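Local coordinates for T-lymphoma invasion and metastasis-inducing protein 1 (Homo sapiens, PDB 4K2P) that probably binds phosphoinositides and partner proteins such as Par-3 through its pleckstrin homology and coiled-coil region, consistent with a signalling role at tight junctions, at residues 89-92 and 98-101; 73-78 and 235-240. The protein carries 5 engineered substitutions. One frame throughout, in Å; residues are numbered along the deposited sequence.

Contact 1 of 2, residues 89-92 and 98-101; sequences FCLS and AFLF
Strands 89-92 and 98-101 run antiparallel with axes 4.6 Å apart and N-to-C directions at 159°, and four backbone hydrogen bonds join Phe-89 to Phe-101 and Leu-91 to Phe-99, one in each direction within each pair. Cys-90 faces Leu-100 between these two pairs, and Ser-92 faces Ala-98 beyond them, both as non-hydrogen-bonded pairs. The Phe-89 ring leans over its neighbour on the partner strand: Phe-101 CB sits over one ring face, 3.6 Å from the centroid of the Phe-89 ring, a CH-pi contact. The two phenyl planes are nearly parallel, at 19°, yet slid so far that they barely overlap, with centroids 5.2 Å apart. This placement follows from chi1 of 56° at Phe-89, which sets CG between the backbone N and the carbonyl carbon and swings the ring across the strand gap. Leu-91 CB then meets the edge of the Phe-101 ring, 3.8 Å from Phe-101 CE2. On the other face of the sheet, Cys-90 CB packs against Leu-100 CD2 at 3.7 Å. Cutting Phe-89 back to an alanine is likely to strip Phe-101 CB of the ring it packs on and to open a gap beside Trp-112, whose ring also meets that of Phe-89. Leu-48 and Phe-50 extend the apolar cluster around Phe-101, while Cys-90 and Leu-100 pack on Phe-19. The arrangement is a two-stranded antiparallel hairpin leading into helix 106-128, as expected for the last two strands of a PH domain and its C-terminal helix.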
ATOM      1  N   PHE A  89       5.308 -11.202  -5.087  1.00 21.80           N
ATOM      2  CA  PHE A  89       5.003  -9.799  -4.806  1.00 23.25           C
ATOM      3  C   PHE A  89       3.813  -9.716  -3.867  1.00 21.04           C
ATOM      4  O   PHE A  89       3.077 -10.676  -3.719  1.00 20.34           O
ATOM      5  CB  PHE A  89       4.755  -8.998  -6.090  1.00 23.93           C
ATOM      6  CG  PHE A  89       3.669  -9.548  -6.986  1.00 25.04           C
ATOM      7  CD1 PHE A  89       3.940 -10.556  -7.894  1.00 26.99           C
ATOM      8  CD2 PHE A  89       2.395  -9.001  -6.969  1.00 23.14           C
ATOM      9  CE1 PHE A  89       2.947 -11.036  -8.737  1.00 27.61           C
ATOM     10  CE2 PHE A  89       1.411  -9.469  -7.803  1.00 23.95           C
ATOM     11  CZ  PHE A  89       1.684 -10.487  -8.693  1.00 25.18           C
ATOM     12  N   CYS A  90       3.651  -8.565  -3.218  1.00 21.61           N
ATOM     13  CA  CYS A  90       2.667  -8.381  -2.162  1.00 21.56           C
ATOM     14  C   CYS A  90       1.836  -7.143  -2.461  1.00 21.42           C
ATOM     15  O   CYS A  90       2.387  -6.065  -2.687  1.00 19.45           O
ATOM     16  CB  CYS A  90       3.350  -8.248  -0.797  1.00 23.38           C
ATOM     17  SG  CYS A  90       2.219  -7.969   0.593  1.00 26.59           S
ATOM     18  N   LEU A  91       0.518  -7.306  -2.514  1.00 20.45           N
ATOM     19  CA  LEU A  91      -0.393  -6.175  -2.638  1.00 20.12           C
ATOM     20  C   LEU A  91      -0.974  -5.852  -1.281  1.00 18.30           C
ATOM     21  O   LEU A  91      -1.473  -6.732  -0.598  1.00 18.13           O
ATOM     22  CB  LEU A  91      -1.519  -6.480  -3.638  1.00 20.60           C
ATOM     23  CG  LEU A  91      -2.478  -5.317  -3.948  1.00 22.25           C
ATOM     24  CD1 LEU A  91      -2.981  -5.382  -5.372  1.00 25.92           C
ATOM     25  CD2 LEU A  91      -3.666  -5.291  -3.000  1.00 23.51           C
ATOM     26  N   SER A  92      -0.892  -4.592  -0.873  1.00 20.79           N
ATOM     27  CA  SER A  92      -1.608  -4.118   0.301  1.00 20.94           C
ATOM     28  C   SER A  92      -2.628  -3.088  -0.167  1.00 21.08           C
ATOM     29  O   SER A  92      -2.285  -2.165  -0.889  1.00 19.29           O
ATOM     30  CB  SER A  92      -0.651  -3.526   1.340  1.00 24.06           C
ATOM     31  OG  SER A  92       0.318  -2.684   0.735  1.00 22.93           O
ATOM     32  N   ALA A  98      -3.598  -7.406   3.020  1.00 21.53           N
ATOM     33  CA  ALA A  98      -2.519  -7.625   2.071  1.00 19.59           C
ATOM     34  C   ALA A  98      -2.509  -9.084   1.614  1.00 18.78           C
ATOM     35  O   ALA A  98      -2.967  -9.971   2.332  1.00 19.55           O
ATOM     36  CB  ALA A  98      -1.179  -7.236   2.669  1.00 20.67           C
ATOM     37  N   PHE A  99      -1.974  -9.306   0.421  1.00 18.73           N
ATOM     38  CA  PHE A  99      -2.050 -10.586  -0.269  1.00 22.88           C
ATOM     39  C   PHE A  99      -0.710 -10.860  -0.915  1.00 22.05           C
ATOM     40  O   PHE A  99      -0.082  -9.953  -1.433  1.00 22.83           O
ATOM     41  CB  PHE A  99      -3.150 -10.568  -1.343  1.00 24.07           C
ATOM     42  CG  PHE A  99      -4.471 -10.064  -0.848  1.00 26.05           C
ATOM     43  CD1 PHE A  99      -4.742  -8.702  -0.834  1.00 25.46           C
ATOM     44  CD2 PHE A  99      -5.449 -10.942  -0.404  1.00 27.25           C
ATOM     45  CE1 PHE A  99      -5.964  -8.224  -0.372  1.00 26.16           C
ATOM     46  CE2 PHE A  99      -6.670 -10.466   0.058  1.00 28.15           C
ATOM     47  CZ  PHE A  99      -6.921  -9.103   0.077  1.00 27.07           C
ATOM     48  N   LEU A 100      -0.255 -12.103  -0.844  1.00 22.64           N
ATOM     49  CA  LEU A 100       0.926 -12.528  -1.578  1.00 21.68           C
ATOM     50  C   LEU A 100       0.556 -13.223  -2.889  1.00 19.37           C
ATOM     51  O   LEU A 100      -0.413 -13.966  -2.958  1.00 18.83           O
ATOM     52  CB  LEU A 100       1.772 -13.464  -0.720  1.00 23.08           C
ATOM     53  CG  LEU A 100       2.362 -12.847   0.553  1.00 26.26           C
ATOM     54  CD1 LEU A 100       2.955 -13.935   1.406  1.00 27.49           C
ATOM     55  CD2 LEU A 100       3.417 -11.799   0.223  1.00 27.35           C
ATOM     56  N   PHE A 101       1.383 -12.994  -3.899  1.00 18.69           N
ATOM     57  CA  PHE A 101       1.227 -13.571  -5.222  1.00 19.87           C
ATOM     58  C   PHE A 101       2.578 -14.105  -5.688  1.00 22.28           C
ATOM     59  O   PHE A 101       3.597 -13.462  -5.453  1.00 23.72           O
ATOM     60  CB  PHE A 101       0.728 -12.534  -6.226  1.00 21.34           C
ATOM     61  CG  PHE A 101      -0.572 -11.892  -5.863  1.00 23.08           C
ATOM     62  CD1 PHE A 101      -1.781 -12.446  -6.266  1.00 23.08           C
ATOM     63  CD2 PHE A 101      -0.590 -10.704  -5.160  1.00 23.01           C
ATOM     64  CE1 PHE A 101      -2.981 -11.834  -5.951  1.00 25.07           C
ATOM     65  CE2 PHE A 101      -1.786 -10.087  -4.845  1.00 25.10           C
ATOM     66  CZ  PHE A 101      -2.983 -10.652  -5.240  1.00 24.87           C
TER

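Contact 2 of 2, residues 73-78 and 235-240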
ATOM      1  N   ASN A  73      -6.046   2.472  -4.767  1.00 27.48           N
ATOM      2  CA  ASN A  73      -5.155   3.057  -3.762  1.00 29.28           C
ATOM      3  C   ASN A  73      -4.321   2.004  -3.028  1.00 27.06           C
ATOM      4  O   ASN A  73      -4.029   2.135  -1.843  1.00 27.94           O
ATOM      5  CB  ASN A  73      -5.955   3.902  -2.761  1.00 30.36           C
ATOM      6  CG  ASN A  73      -6.566   5.135  -3.403  1.00 33.08           C
ATOM      7  OD1 ASN A  73      -5.900   5.859  -4.143  1.00 34.72           O
ATOM      8  ND2 ASN A  73      -7.835   5.381  -3.123  1.00 32.99           N
ATOM      9  N   SER A  74      -3.918   0.972  -3.762  1.00 24.82           N
ATOM     10  CA  SER A  74      -3.056  -0.079  -3.238  1.00 23.84           C
ATOM     11  C   SER A  74      -1.575   0.215  -3.473  1.00 23.43           C
ATOM     12  O   SER A  74      -1.213   1.127  -4.215  1.00 25.44           O
ATOM     13  CB  SER A  74      -3.405  -1.419  -3.882  1.00 24.83           C
ATOM     14  OG  SER A  74      -4.680  -1.860  -3.470  1.00 28.46           O
ATOM     15  N   ILE A  75      -0.723  -0.561  -2.816  1.00 21.41           N
ATOM     16  CA  ILE A  75       0.694  -0.599  -3.126  1.00 25.39           C
ATOM     17  C   ILE A  75       1.057  -2.047  -3.425  1.00 19.68           C
ATOM     18  O   ILE A  75       0.578  -2.960  -2.773  1.00 20.18           O
ATOM     19  CB  ILE A  75       1.567  -0.067  -1.962  1.00 27.84           C
ATOM     20  CG1 ILE A  75       1.335   1.431  -1.749  1.00 35.39           C
ATOM     21  CG2 ILE A  75       3.049  -0.312  -2.242  1.00 31.87           C
ATOM     22  CD1 ILE A  75       1.945   1.982  -0.448  1.00 36.88           C
ATOM     23  N   VAL A  76       1.933  -2.249  -4.397  1.00 21.43           N
ATOM     24  CA  VAL A  76       2.436  -3.567  -4.710  1.00 20.78           C
ATOM     25  C   VAL A  76       3.950  -3.471  -4.593  1.00 22.42           C
ATOM     26  O   VAL A  76       4.550  -2.502  -5.059  1.00 22.58           O
ATOM     27  CB  VAL A  76       2.022  -4.057  -6.113  1.00 23.35           C
ATOM     28  CG1 VAL A  76       2.349  -5.533  -6.271  1.00 21.79           C
ATOM     29  CG2 VAL A  76       0.537  -3.827  -6.353  1.00 25.28           C
ATOM     30  N   GLN A  77       4.549  -4.471  -3.952  1.00 21.13           N
ATOM     31  CA  GLN A  77       5.994  -4.541  -3.736  1.00 22.43           C
ATOM     32  C   GLN A  77       6.506  -5.942  -4.039  1.00 21.50           C
ATOM     33  O   GLN A  77       5.922  -6.921  -3.600  1.00 21.05           O
ATOM     34  CB  GLN A  77       6.356  -4.193  -2.287  1.00 22.51           C
ATOM     35  CG  GLN A  77       6.063  -2.766  -1.869  1.00 23.83           C
ATOM     36  CD  GLN A  77       7.093  -1.793  -2.390  1.00 26.20           C
ATOM     37  OE1 GLN A  77       8.167  -1.631  -1.808  1.00 28.11           O
ATOM     38  NE2 GLN A  77       6.767  -1.126  -3.484  1.00 27.37           N
ATOM     39  N   ALA A  78       7.606  -6.038  -4.768  1.00 21.87           N
ATOM     40  CA  ALA A  78       8.349  -7.285  -4.856  1.00 22.64           C
ATOM     41  C   ALA A  78       8.782  -7.713  -3.465  1.00 25.58           C
ATOM     42  O   ALA A  78       9.034  -6.873  -2.605  1.00 28.06           O
ATOM     43  CB  ALA A  78       9.558  -7.128  -5.755  1.00 23.12           C
ATOM     44  N   SER A 235       3.473  -4.159   5.389  1.00 23.20           N
ATOM     45  CA  SER A 235       2.857  -4.161   6.712  1.00 21.73           C
ATOM     46  C   SER A 235       2.688  -2.728   7.236  1.00 20.29           C
ATOM     47  O   SER A 235       1.726  -2.422   7.931  1.00 21.58           O
ATOM     48  CB  SER A 235       3.688  -4.999   7.685  1.00 23.82           C
ATOM     49  OG  SER A 235       4.977  -4.445   7.863  1.00 24.60           O
ATOM     50  N   PHE A 236       3.635  -1.866   6.890  1.00 18.58           N
ATOM     51  CA  PHE A 236       3.588  -0.452   7.243  1.00 18.02           C
ATOM     52  C   PHE A 236       2.338   0.143   6.613  1.00 19.26           C
ATOM     53  O   PHE A 236       1.543   0.799   7.279  1.00 20.72           O
ATOM     54  CB  PHE A 236       4.862   0.242   6.745  1.00 19.62           C
ATOM     55  CG  PHE A 236       5.028   1.669   7.199  1.00 21.55           C
ATOM     56  CD1 PHE A 236       4.158   2.258   8.107  1.00 23.65           C
ATOM     57  CD2 PHE A 236       6.078   2.423   6.710  1.00 24.10           C
ATOM     58  CE1 PHE A 236       4.337   3.573   8.512  1.00 25.21           C
ATOM     59  CE2 PHE A 236       6.262   3.736   7.118  1.00 26.57           C
ATOM     60  CZ  PHE A 236       5.387   4.311   8.014  1.00 26.04           C
ATOM     61  N   HIS A 237       2.154  -0.136   5.326  1.00 19.18           N
ATOM     62  CA  HIS A 237       1.007   0.364   4.589  1.00 19.32           C
ATOM     63  C   HIS A 237      -0.275  -0.176   5.183  1.00 19.57           C
ATOM     64  O   HIS A 237      -1.225   0.565   5.344  1.00 19.74           O
ATOM     65  CB  HIS A 237       1.068  -0.001   3.108  1.00 20.35           C
ATOM     66  CG  HIS A 237      -0.067   0.574   2.321  1.00 21.77           C
ATOM     67  ND1 HIS A 237      -0.624  -0.054   1.229  1.00 24.76           N
ATOM     68  CD2 HIS A 237      -0.764   1.722   2.486  1.00 24.61           C
ATOM     69  CE1 HIS A 237      -1.609   0.682   0.750  1.00 27.02           C
ATOM     70  NE2 HIS A 237      -1.716   1.764   1.499  1.00 27.96           N
ATOM     71  N   ALA A 238      -0.309  -1.470   5.499  1.00 18.91           N
ATOM     72  CA  ALA A 238      -1.528  -2.077   6.028  1.00 20.14           C
ATOM     73  C   ALA A 238      -1.946  -1.400   7.336  1.00 21.91           C
ATOM     74  O   ALA A 238      -3.127  -1.147   7.564  1.00 25.35           O
ATOM     75  CB  ALA A 238      -1.339  -3.573   6.241  1.00 19.17           C
ATOM     76  N   LEU A 239      -0.969  -1.113   8.187  1.00 21.37           N
ATOM     77  CA  LEU A 239      -1.232  -0.500   9.481  1.00 22.30           C
ATOM     78  C   LEU A 239      -1.764   0.920   9.311  1.00 22.85           C
ATOM     79  O   LEU A 239      -2.715   1.323   9.972  1.00 25.04           O
ATOM     80  CB  LEU A 239       0.043  -0.514  10.326  1.00 23.04           C
ATOM     81  CG  LEU A 239       0.451  -1.903  10.812  1.00 22.50           C
ATOM     82  CD1 LEU A 239       1.901  -1.920  11.254  1.00 24.57           C
ATOM     83  CD2 LEU A 239      -0.457  -2.350  11.947  1.00 22.90           C
ATOM     84  N   VAL A 240      -1.171   1.666   8.390  1.00 22.11           N
ATOM     85  CA  VAL A 240      -1.588   3.030   8.142  1.00 21.80           C
ATOM     86  C   VAL A 240      -2.982   3.076   7.530  1.00 23.98           C
ATOM     87  O   VAL A 240      -3.809   3.885   7.931  1.00 25.65           O
ATOM     88  CB  VAL A 240      -0.593   3.763   7.219  1.00 22.16           C
ATOM     89  CG1 VAL A 240      -1.177   5.108   6.735  1.00 24.39           C
ATOM     90  CG2 VAL A 240       0.712   3.995   7.947  1.00 24.89           C
TER
HETATM   91  O   HOH W   1      -3.998   3.315   0.533  1.00 27.23           O
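A water donates to Asn-73 O at 2.7 Å and is also hydrogen-bonded to His-237 NE2, at 2.9 Å, and thus bridges the loop before strand 75-78 to the helix. The other ring nitrogen, His-237 ND1, is hydrogen-bonded to Ser-92 OG on the adjoining strand. Both the water and Asn-73 O lie at the imidazole edge in the ring plane; Asn-73 O is 3.8 Å from His-237 CE1. Over one face of the imidazole comes the end of Ile-75. Its CD1 methyl stands 3.7 Å from the centroid of the His-237 ring, only 14° off the normal, so this CH-pi contact is centred on the ring. The imidazole extends from the helix toward the strand because its chi1 is near trans (-177°). The geometry is that of a helix docked on a PH-domain sheet: helix 233-241, of the CC-Ex region, inserts one histidine beside strand 75-78, and just 130 Å² is buried between the two segments. Hydrogen bonds at both nitrogens and a methyl over one face would together restrict rotation of the imidazole. Helix 168-203 adds to this junction, as Met-190 touches His-237, Arg-194 packs on Ile-75, and Tyr-198 OH is hydrogen-bonded to Ser-74 O.

In the fold
The centres of the two contacts lie 8 Å apart. Strand 75-78 pairs antiparallel with strand 88-92, so contact 1 and the strand side of contact 2 belong to one sheet; Cys-90 N and Gln-77 O, 2.8 Å apart, mark their shared seam. Along the chain come 73-78, then both strands of contact 1, and finally 235-240, after the long helices 133-161 and 168-203. Contact 1 is therefore local, closing a hairpin over five intervening residues, whereas contact 2 spans 156. The serine-histidine bond between contacts 1 and 2 ties the hairpin directly to the late helix, consistent with PH and CC-Ex regions packed as one unit.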